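Local coordinates for protein (S)-ureidoglycine--glyoxylate transaminase (Bacillus subtilis, PDB 3ISL) that transfers the amino group of (S)-ureidoglycine to glyoxylate with pyridoxal 5'-phosphate as cofactor, giving oxalurate and glycine in purine catabolism, at residues A[21-33]-A[271-285]. Numbering follows the deposited sequence.
Sequences EVDPRVLRVMSTP and TMLYALREGVRLVLE
Thr-271 lays CG2 3.9 Å from Met-30 CB, while its OG1 donates to a water that in turn donates to Met-30 O and Thr-32 O. One turn on, the Tyr-274 ring presents its edge to residues 32-33: CE2 lies near Thr-32 CB, and OH donates to Pro-33 O at 2.8 Å, approaching 23° out of the carbonyl plane. Within the type I turn 29-32, Thr-32 OG1 and N both bond Val-29 O from the same face of its plane. Ala-275 CB meets Met-30 SD at 3.7 Å.

Glu-278 passes its aliphatic part along Val-29, with CG 3.7 Å from Val-29 CG1. The chain bends at chi2 (-66°), which turns the carboxylate back to its own helix, where Arg-281 grips it side-on through NE and NH2. Arg-277 NH1 reaches OE2 from the face opposite Arg-281 NE, so three N-H bonds from two arginines hold this buried group, joined at OE1 by a water. At Gly-279, backbone N lies 3.6 Å from Val-26 CG2; Val-26 is a knob in the hole formed by Ala-275, Glu-278, Gly-279 and Leu-282. Leu-282 CD2 sits 3.8 Å above the centre of the Arg-25 guanidinium, whose NH1 bridges to Asp-23 OD2, and CD1 lies 3.6 Å from Asp-23 CG. Glu-285 OE1 receives a water-mediated link from Arg-25, weak on the arginine side.

Helix 24-29, with Asp-23 at its N-cap position, runs nearly antiparallel to 271-285 (156°, axes 8.9 Å apart), helix-on-helix packing that joins the N-terminal part of this class-V aminotransferase to helix 270-286, away from the cofactor site. Elsewhere on that helix, Leu-276 packs on strand 206-211, Leu-273 on that strand and helix 40-56, and Val-283 on helix 288-308; Leu-7 of the second subunit covers Val-29 and its backbone N-H bonds Glu-278 OE1, placing this helix pair at the dimer interface.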
ATOM      1  N   GLU A  21      -2.857 -14.528 -11.248  1.00 20.83           N
ATOM      2  CA  GLU A  21      -2.640 -13.772 -12.491  1.00 22.01           C
ATOM      3  C   GLU A  21      -3.697 -12.688 -12.547  1.00 22.05           C
ATOM      4  O   GLU A  21      -4.836 -12.870 -12.062  1.00 22.10           O
ATOM      5  CB  GLU A  21      -2.838 -14.677 -13.697  1.00 20.69           C
ATOM      6  CG  GLU A  21      -1.793 -15.665 -13.952  1.00 22.55           C
ATOM      7  CD  GLU A  21      -2.274 -16.745 -14.868  1.00 24.57           C
ATOM      8  OE1 GLU A  21      -3.155 -16.492 -15.749  1.00 22.59           O
ATOM      9  OE2 GLU A  21      -1.774 -17.862 -14.692  1.00 22.73           O
ATOM     10  N   VAL A  22      -3.342 -11.564 -13.156  1.00 22.22           N
ATOM     11  CA  VAL A  22      -4.232 -10.415 -13.342  1.00 20.75           C
ATOM     12  C   VAL A  22      -4.869 -10.427 -14.724  1.00 21.91           C
ATOM     13  O   VAL A  22      -4.129 -10.622 -15.755  1.00 20.81           O
ATOM     14  CB  VAL A  22      -3.403  -9.169 -13.108  1.00 22.79           C
ATOM     15  CG1 VAL A  22      -4.171  -7.888 -13.368  1.00 20.58           C
ATOM     16  CG2 VAL A  22      -2.984  -9.200 -11.619  1.00 23.64           C
ATOM     17  N   ASP A  23      -6.187 -10.172 -14.814  1.00 20.40           N
ATOM     18  CA  ASP A  23      -6.787 -10.049 -16.163  1.00 24.23           C
ATOM     19  C   ASP A  23      -5.991  -9.011 -16.992  1.00 25.19           C
ATOM     20  O   ASP A  23      -5.651  -7.939 -16.469  1.00 25.97           O
ATOM     21  CB  ASP A  23      -8.288  -9.625 -16.099  1.00 25.60           C
ATOM     22  CG  ASP A  23      -9.019  -9.767 -17.471  1.00 27.13           C
ATOM     23  OD1 ASP A  23      -8.653  -9.085 -18.450  1.00 28.65           O
ATOM     24  OD2 ASP A  23      -9.958 -10.576 -17.617  1.00 24.94           O
ATOM     25  N   PRO A  24      -5.723  -9.310 -18.282  1.00 25.47           N
ATOM     26  CA  PRO A  24      -5.082  -8.416 -19.189  1.00 25.75           C
ATOM     27  C   PRO A  24      -5.779  -7.075 -19.301  1.00 26.27           C
ATOM     28  O   PRO A  24      -5.086  -6.074 -19.512  1.00 25.00           O
ATOM     29  CB  PRO A  24      -5.149  -9.185 -20.520  1.00 25.10           C
ATOM     30  CG  PRO A  24      -4.915 -10.556 -20.086  1.00 26.15           C
ATOM     31  CD  PRO A  24      -5.922 -10.626 -18.940  1.00 26.48           C
ATOM     32  N   ARG A  25      -7.113  -7.046 -19.159  1.00 26.49           N
ATOM     33  CA  ARG A  25      -7.793  -5.743 -19.147  1.00 28.28           C
ATOM     34  C   ARG A  25      -7.396  -4.871 -17.926  1.00 27.37           C
ATOM     35  O   ARG A  25      -7.419  -3.658 -17.998  1.00 30.13           O
ATOM     36  CB  ARG A  25      -9.302  -5.894 -19.211  1.00 28.49           C
ATOM     37  CG  ARG A  25      -9.797  -6.389 -20.553  1.00 30.81           C
ATOM     38  CD  ARG A  25     -10.382  -7.756 -20.296  1.00 37.27           C
ATOM     39  NE  ARG A  25     -11.807  -7.666 -20.390  1.00 36.58           N
ATOM     40  CZ  ARG A  25     -12.681  -8.515 -19.859  1.00 34.36           C
ATOM     41  NH1 ARG A  25     -12.334  -9.554 -19.047  1.00 31.29           N
ATOM     42  NH2 ARG A  25     -13.937  -8.261 -20.125  1.00 29.38           N
ATOM     43  N   VAL A  26      -7.100  -5.511 -16.790  1.00 26.54           N
ATOM     44  CA  VAL A  26      -6.600  -4.788 -15.614  1.00 23.86           C
ATOM     45  C   VAL A  26      -5.155  -4.410 -15.824  1.00 23.11           C
ATOM     46  O   VAL A  26      -4.766  -3.242 -15.586  1.00 23.52           O
ATOM     47  CB  VAL A  26      -6.822  -5.618 -14.313  1.00 23.03           C
ATOM     48  CG1 VAL A  26      -6.095  -5.017 -13.185  1.00 20.82           C
ATOM     49  CG2 VAL A  26      -8.350  -5.689 -13.984  1.00 23.60           C
ATOM     50  N   LEU A  27      -4.323  -5.368 -16.242  1.00 22.03           N
ATOM     51  CA  LEU A  27      -2.948  -4.988 -16.601  1.00 21.44           C
ATOM     52  C   LEU A  27      -2.807  -3.768 -17.538  1.00 21.32           C
ATOM     53  O   LEU A  27      -1.982  -2.871 -17.233  1.00 20.07           O
ATOM     54  CB  LEU A  27      -2.159  -6.156 -17.176  1.00 22.03           C
ATOM     55  CG  LEU A  27      -1.929  -7.292 -16.199  1.00 22.68           C
ATOM     56  CD1 LEU A  27      -1.345  -8.468 -16.976  1.00 24.00           C
ATOM     57  CD2 LEU A  27      -1.042  -6.796 -15.036  1.00 21.29           C
ATOM     58  N   ARG A  28      -3.502  -3.762 -18.689  1.00 21.88           N
ATOM     59  CA  ARG A  28      -3.290  -2.694 -19.696  1.00 23.77           C
ATOM     60  C   ARG A  28      -3.685  -1.367 -19.062  1.00 21.65           C
ATOM     61  O   ARG A  28      -3.143  -0.364 -19.412  1.00 21.78           O
ATOM     62  CB  ARG A  28      -4.078  -2.898 -21.056  1.00 24.90           C
ATOM     63  CG  ARG A  28      -5.644  -2.749 -20.865  1.00 29.10           C
ATOM     64  CD  ARG A  28      -6.624  -2.826 -22.089  1.00 31.31           C
ATOM     65  NE  ARG A  28      -6.653  -4.183 -22.520  1.00 31.96           N
ATOM     66  CZ  ARG A  28      -7.643  -4.861 -23.112  1.00 30.36           C
ATOM     67  NH1 ARG A  28      -8.886  -4.364 -23.363  1.00 28.65           N
ATOM     68  NH2 ARG A  28      -7.367  -6.127 -23.398  1.00 28.54           N
ATOM     69  N   VAL A  29      -4.634  -1.340 -18.129  1.00 20.31           N
ATOM     70  CA  VAL A  29      -5.041  -0.027 -17.608  1.00 21.36           C
ATOM     71  C   VAL A  29      -3.982   0.636 -16.671  1.00 20.75           C
ATOM     72  O   VAL A  29      -4.046   1.854 -16.402  1.00 21.15           O
ATOM     73  CB  VAL A  29      -6.443  -0.005 -16.900  1.00 19.78           C
ATOM     74  CG1 VAL A  29      -6.291  -0.342 -15.372  1.00 21.42           C
ATOM     75  CG2 VAL A  29      -7.043   1.376 -17.068  1.00 23.51           C
ATOM     76  N   MET A  30      -2.963  -0.129 -16.273  1.00 20.56           N
ATOM     77  CA  MET A  30      -2.003   0.399 -15.250  1.00 19.33           C
ATOM     78  C   MET A  30      -0.904   1.250 -15.936  1.00 20.56           C
ATOM     79  O   MET A  30      -0.144   1.936 -15.277  1.00 19.50           O
ATOM     80  CB  MET A  30      -1.443  -0.751 -14.418  1.00 20.40           C
ATOM     81  CG  MET A  30      -2.550  -1.305 -13.510  1.00 18.13           C
ATOM     82  SD  MET A  30      -1.877  -2.330 -12.191  1.00 24.14           S
ATOM     83  CE  MET A  30      -1.567  -3.821 -13.134  1.00 18.67           C
ATOM     84  N   SER A  31      -0.918   1.250 -17.267  1.00 19.27           N
ATOM     85  CA  SER A  31      -0.068   2.129 -18.051  1.00 21.19           C
ATOM     86  C   SER A  31      -0.767   3.516 -18.268  1.00 19.77           C
ATOM     87  O   SER A  31      -0.195   4.377 -18.868  1.00 21.01           O
ATOM     88  CB  SER A  31       0.285   1.428 -19.404  1.00 20.72           C
ATOM     89  OG  SER A  31      -0.677   1.637 -20.457  1.00 24.73           O
ATOM     90  N   THR A  32      -1.946   3.748 -17.704  1.00 19.88           N
ATOM     91  CA  THR A  32      -2.634   5.062 -17.876  1.00 18.72           C
ATOM     92  C   THR A  32      -1.924   6.177 -17.071  1.00 18.13           C
ATOM     93  O   THR A  32      -1.595   5.969 -15.931  1.00 19.53           O
ATOM     94  CB  THR A  32      -4.051   4.958 -17.388  1.00 19.24           C
ATOM     95  OG1 THR A  32      -4.722   3.878 -18.069  1.00 19.72           O
ATOM     96  CG2 THR A  32      -4.824   6.258 -17.625  1.00 20.49           C
ATOM     97  N   PRO A  33      -1.723   7.378 -17.662  1.00 18.61           N
ATOM     98  CA  PRO A  33      -1.104   8.457 -16.856  1.00 17.92           C
ATOM     99  C   PRO A  33      -1.964   8.811 -15.612  1.00 17.92           C
ATOM    100  O   PRO A  33      -3.200   8.881 -15.670  1.00 18.47           O
ATOM    101  CB  PRO A  33      -0.946   9.611 -17.854  1.00 17.84           C
ATOM    102  CG  PRO A  33      -0.634   8.820 -19.251  1.00 20.20           C
ATOM    103  CD  PRO A  33      -1.743   7.680 -19.119  1.00 17.22           C
ATOM    104  N   THR A 271      -2.533   4.555  -9.304  1.00 16.49           N
ATOM    105  CA  THR A 271      -2.545   3.468 -10.227  1.00 15.88           C
ATOM    106  C   THR A 271      -3.250   2.239  -9.620  1.00 16.21           C
ATOM    107  O   THR A 271      -3.937   1.511 -10.339  1.00 15.92           O
ATOM    108  CB  THR A 271      -1.119   3.111 -10.690  1.00 15.07           C
ATOM    109  OG1 THR A 271      -0.592   4.203 -11.422  1.00 16.43           O
ATOM    110  CG2 THR A 271      -1.147   1.815 -11.552  1.00 11.76           C
ATOM    111  N   MET A 272      -3.082   2.001  -8.319  1.00 15.05           N
ATOM    112  CA  MET A 272      -3.714   0.833  -7.675  1.00 17.36           C
ATOM    113  C   MET A 272      -5.238   0.992  -7.642  1.00 17.02           C
ATOM    114  O   MET A 272      -5.955   0.023  -7.700  1.00 17.79           O
ATOM    115  CB  MET A 272      -3.179   0.575  -6.247  1.00 16.10           C
ATOM    116  CG  MET A 272      -1.780  -0.101  -6.262  1.00 22.16           C
ATOM    117  SD  MET A 272      -1.727  -1.664  -7.219  1.00 28.27           S
ATOM    118  CE  MET A 272      -3.064  -2.658  -6.492  1.00 30.46           C
ATOM    119  N   LEU A 273      -5.690   2.230  -7.538  1.00 17.34           N
ATOM    120  CA  LEU A 273      -7.119   2.559  -7.645  1.00 18.43           C
ATOM    121  C   LEU A 273      -7.685   2.345  -9.048  1.00 17.83           C
ATOM    122  O   LEU A 273      -8.780   1.793  -9.171  1.00 19.66           O
ATOM    123  CB  LEU A 273      -7.386   4.031  -7.205  1.00 17.26           C
ATOM    124  CG  LEU A 273      -8.911   4.333  -7.147  1.00 20.59           C
ATOM    125  CD1 LEU A 273      -9.581   3.463  -6.135  1.00 20.96           C
ATOM    126  CD2 LEU A 273      -9.274   5.789  -6.894  1.00 21.04           C
ATOM    127  N   TYR A 274      -6.936   2.744 -10.101  1.00 16.38           N
ATOM    128  CA  TYR A 274      -7.300   2.415 -11.466  1.00 15.45           C
ATOM    129  C   TYR A 274      -7.556   0.910 -11.559  1.00 16.23           C
ATOM    130  O   TYR A 274      -8.594   0.461 -12.136  1.00 14.24           O
ATOM    131  CB  TYR A 274      -6.174   2.777 -12.495  1.00 15.87           C
ATOM    132  CG  TYR A 274      -5.928   4.263 -12.781  1.00 17.74           C
ATOM    133  CD1 TYR A 274      -6.839   5.250 -12.380  1.00 16.44           C
ATOM    134  CD2 TYR A 274      -4.785   4.663 -13.505  1.00 20.52           C
ATOM    135  CE1 TYR A 274      -6.607   6.611 -12.691  1.00 13.31           C
ATOM    136  CE2 TYR A 274      -4.534   5.969 -13.790  1.00 13.54           C
ATOM    137  CZ  TYR A 274      -5.450   6.962 -13.395  1.00 15.24           C
ATOM    138  OH  TYR A 274      -5.157   8.320 -13.686  1.00 15.21           O
ATOM    139  N   ALA A 275      -6.578   0.159 -11.038  1.00 15.31           N
ATOM    140  CA  ALA A 275      -6.576  -1.290 -11.140  1.00 15.49           C
ATOM    141  C   ALA A 275      -7.752  -1.898 -10.367  1.00 14.71           C
ATOM    142  O   ALA A 275      -8.434  -2.731 -10.883  1.00 15.57           O
ATOM    143  CB  ALA A 275      -5.220  -1.885 -10.728  1.00 12.54           C
ATOM    144  N   LEU A 276      -8.032  -1.415  -9.175  1.00 15.09           N
ATOM    145  CA  LEU A 276      -9.175  -1.893  -8.404  1.00 14.50           C
ATOM    146  C   LEU A 276     -10.513  -1.600  -9.108  1.00 14.64           C
ATOM    147  O   LEU A 276     -11.383  -2.485  -9.260  1.00 16.04           O
ATOM    148  CB  LEU A 276      -9.164  -1.218  -6.990  1.00 12.23           C
ATOM    149  CG  LEU A 276     -10.284  -1.654  -6.085  1.00 13.38           C
ATOM    150  CD1 LEU A 276     -10.296  -3.254  -5.835  1.00 11.33           C
ATOM    151  CD2 LEU A 276     -10.200  -0.918  -4.780  1.00 14.20           C
ATOM    152  N   ARG A 277     -10.698  -0.342  -9.475  1.00 15.89           N
ATOM    153  CA  ARG A 277     -11.845   0.056 -10.293  1.00 17.12           C
ATOM    154  C   ARG A 277     -12.079  -0.903 -11.465  1.00 16.73           C
ATOM    155  O   ARG A 277     -13.174  -1.500 -11.607  1.00 15.79           O
ATOM    156  CB  ARG A 277     -11.612   1.499 -10.755  1.00 17.48           C
ATOM    157  CG  ARG A 277     -12.885   2.312 -11.275  1.00 19.79           C
ATOM    158  CD  ARG A 277     -13.119   2.062 -12.736  1.00 22.78           C
ATOM    159  NE  ARG A 277     -14.185   2.931 -13.239  1.00 22.53           N
ATOM    160  CZ  ARG A 277     -14.747   2.845 -14.438  1.00 22.45           C
ATOM    161  NH1 ARG A 277     -14.293   1.943 -15.316  1.00 23.24           N
ATOM    162  NH2 ARG A 277     -15.739   3.698 -14.772  1.00 17.89           N
ATOM    163  N   GLU A 278     -11.045  -1.121 -12.291  1.00 16.81           N
ATOM    164  CA  GLU A 278     -11.239  -2.026 -13.418  1.00 17.76           C
ATOM    165  C   GLU A 278     -11.483  -3.465 -12.991  1.00 16.14           C
ATOM    166  O   GLU A 278     -12.302  -4.123 -13.594  1.00 16.72           O
ATOM    167  CB  GLU A 278     -10.125  -1.946 -14.458  1.00 17.35           C
ATOM    168  CG  GLU A 278      -9.970  -0.598 -15.088  1.00 22.02           C
ATOM    169  CD  GLU A 278     -11.179  -0.168 -15.962  1.00 25.51           C
ATOM    170  OE1 GLU A 278     -11.055  -0.052 -17.203  1.00 26.07           O
ATOM    171  OE2 GLU A 278     -12.241   0.103 -15.388  1.00 26.64           O
ATOM    172  N   GLY A 279     -10.770  -3.946 -11.975  1.00 15.81           N
ATOM    173  CA  GLY A 279     -10.956  -5.331 -11.494  1.00 16.23           C
ATOM    174  C   GLY A 279     -12.353  -5.617 -10.947  1.00 16.45           C
ATOM    175  O   GLY A 279     -12.972  -6.613 -11.315  1.00 15.97           O
ATOM    176  N   VAL A 280     -12.884  -4.701 -10.124  1.00 15.82           N
ATOM    177  CA  VAL A 280     -14.253  -4.846  -9.672  1.00 16.73           C
ATOM    178  C   VAL A 280     -15.238  -4.641 -10.839  1.00 17.03           C
ATOM    179  O   VAL A 280     -16.262  -5.326 -10.950  1.00 15.58           O
ATOM    180  CB  VAL A 280     -14.583  -3.870  -8.538  1.00 16.29           C
ATOM    181  CG1 VAL A 280     -15.861  -4.276  -7.925  1.00 17.30           C
ATOM    182  CG2 VAL A 280     -13.469  -4.025  -7.487  1.00 17.71           C
ATOM    183  N   ARG A 281     -14.934  -3.743 -11.750  1.00 16.58           N
ATOM    184  CA  ARG A 281     -15.911  -3.644 -12.865  1.00 17.80           C
ATOM    185  C   ARG A 281     -16.027  -5.002 -13.597  1.00 18.21           C
ATOM    186  O   ARG A 281     -17.099  -5.347 -14.038  1.00 19.61           O
ATOM    187  CB  ARG A 281     -15.530  -2.531 -13.852  1.00 17.08           C
ATOM    188  CG  ARG A 281     -16.240  -2.564 -15.188  1.00 17.00           C
ATOM    189  CD  ARG A 281     -15.807  -1.436 -16.065  1.00 25.50           C
ATOM    190  NE  ARG A 281     -14.439  -1.554 -16.581  1.00 22.70           N
ATOM    191  CZ  ARG A 281     -14.084  -2.224 -17.677  1.00 21.86           C
ATOM    192  NH1 ARG A 281     -14.953  -2.966 -18.376  1.00 17.90           N
ATOM    193  NH2 ARG A 281     -12.816  -2.183 -18.044  1.00 20.63           N
ATOM    194  N   LEU A 282     -14.913  -5.725 -13.771  1.00 18.25           N
ATOM    195  CA  LEU A 282     -14.924  -7.001 -14.473  1.00 18.38           C
ATOM    196  C   LEU A 282     -15.665  -8.052 -13.722  1.00 18.44           C
ATOM    197  O   LEU A 282     -16.370  -8.894 -14.350  1.00 18.05           O
ATOM    198  CB  LEU A 282     -13.533  -7.532 -14.834  1.00 17.33           C
ATOM    199  CG  LEU A 282     -12.718  -6.632 -15.758  1.00 22.57           C
ATOM    200  CD1 LEU A 282     -11.419  -7.327 -16.213  1.00 26.54           C
ATOM    201  CD2 LEU A 282     -13.477  -6.110 -16.964  1.00 21.80           C
ATOM    202  N   VAL A 283     -15.540  -8.039 -12.400  1.00 18.04           N
ATOM    203  CA  VAL A 283     -16.368  -8.994 -11.662  1.00 18.64           C
ATOM    204  C   VAL A 283     -17.856  -8.763 -11.843  1.00 18.29           C
ATOM    205  O   VAL A 283     -18.611  -9.682 -12.045  1.00 16.88           O
ATOM    206  CB  VAL A 283     -15.919  -9.325 -10.193  1.00 19.73           C
ATOM    207  CG1 VAL A 283     -14.578  -8.833  -9.821  1.00 19.49           C
ATOM    208  CG2 VAL A 283     -17.083  -9.482  -9.094  1.00 16.55           C
ATOM    209  N   LEU A 284     -18.245  -7.523 -11.798  1.00 17.45           N
ATOM    210  CA  LEU A 284     -19.645  -7.170 -11.931  1.00 18.94           C
ATOM    211  C   LEU A 284     -20.156  -7.397 -13.351  1.00 18.40           C
ATOM    212  O   LEU A 284     -21.325  -7.599 -13.520  1.00 18.50           O
ATOM    213  CB  LEU A 284     -19.819  -5.704 -11.496  1.00 18.33           C
ATOM    214  CG  LEU A 284     -20.240  -5.411 -10.043  1.00 22.16           C
ATOM    215  CD1 LEU A 284     -20.348  -6.571  -8.933  1.00 18.68           C
ATOM    216  CD2 LEU A 284     -19.624  -4.197  -9.506  1.00 16.99           C
ATOM    217  N   GLU A 285     -19.291  -7.329 -14.377  1.00 19.62           N
ATOM    218  CA  GLU A 285     -19.740  -7.579 -15.720  1.00 20.15           C
ATOM    219  C   GLU A 285     -19.982  -9.056 -15.904  1.00 21.03           C
ATOM    220  O   GLU A 285     -20.919  -9.434 -16.601  1.00 19.34           O
ATOM    221  CB  GLU A 285     -18.790  -7.067 -16.789  1.00 20.01           C
ATOM    222  CG  GLU A 285     -18.566  -5.541 -16.714  1.00 26.30           C
ATOM    223  CD  GLU A 285     -17.762  -4.955 -17.896  1.00 29.67           C
ATOM    224  OE1 GLU A 285     -17.116  -5.746 -18.619  1.00 26.95           O
ATOM    225  OE2 GLU A 285     -17.814  -3.688 -18.103  1.00 29.24           O
TER
HETATM  226  O   HOH W   1     -16.272  -8.339 -19.009  1.00 25.47           O
HETATM  227  O   HOH W   2      -9.644  -1.829 -18.911  1.00 38.28           O
HETATM  228  O   HOH W   3      -1.269   4.196 -13.903  1.00 22.42           O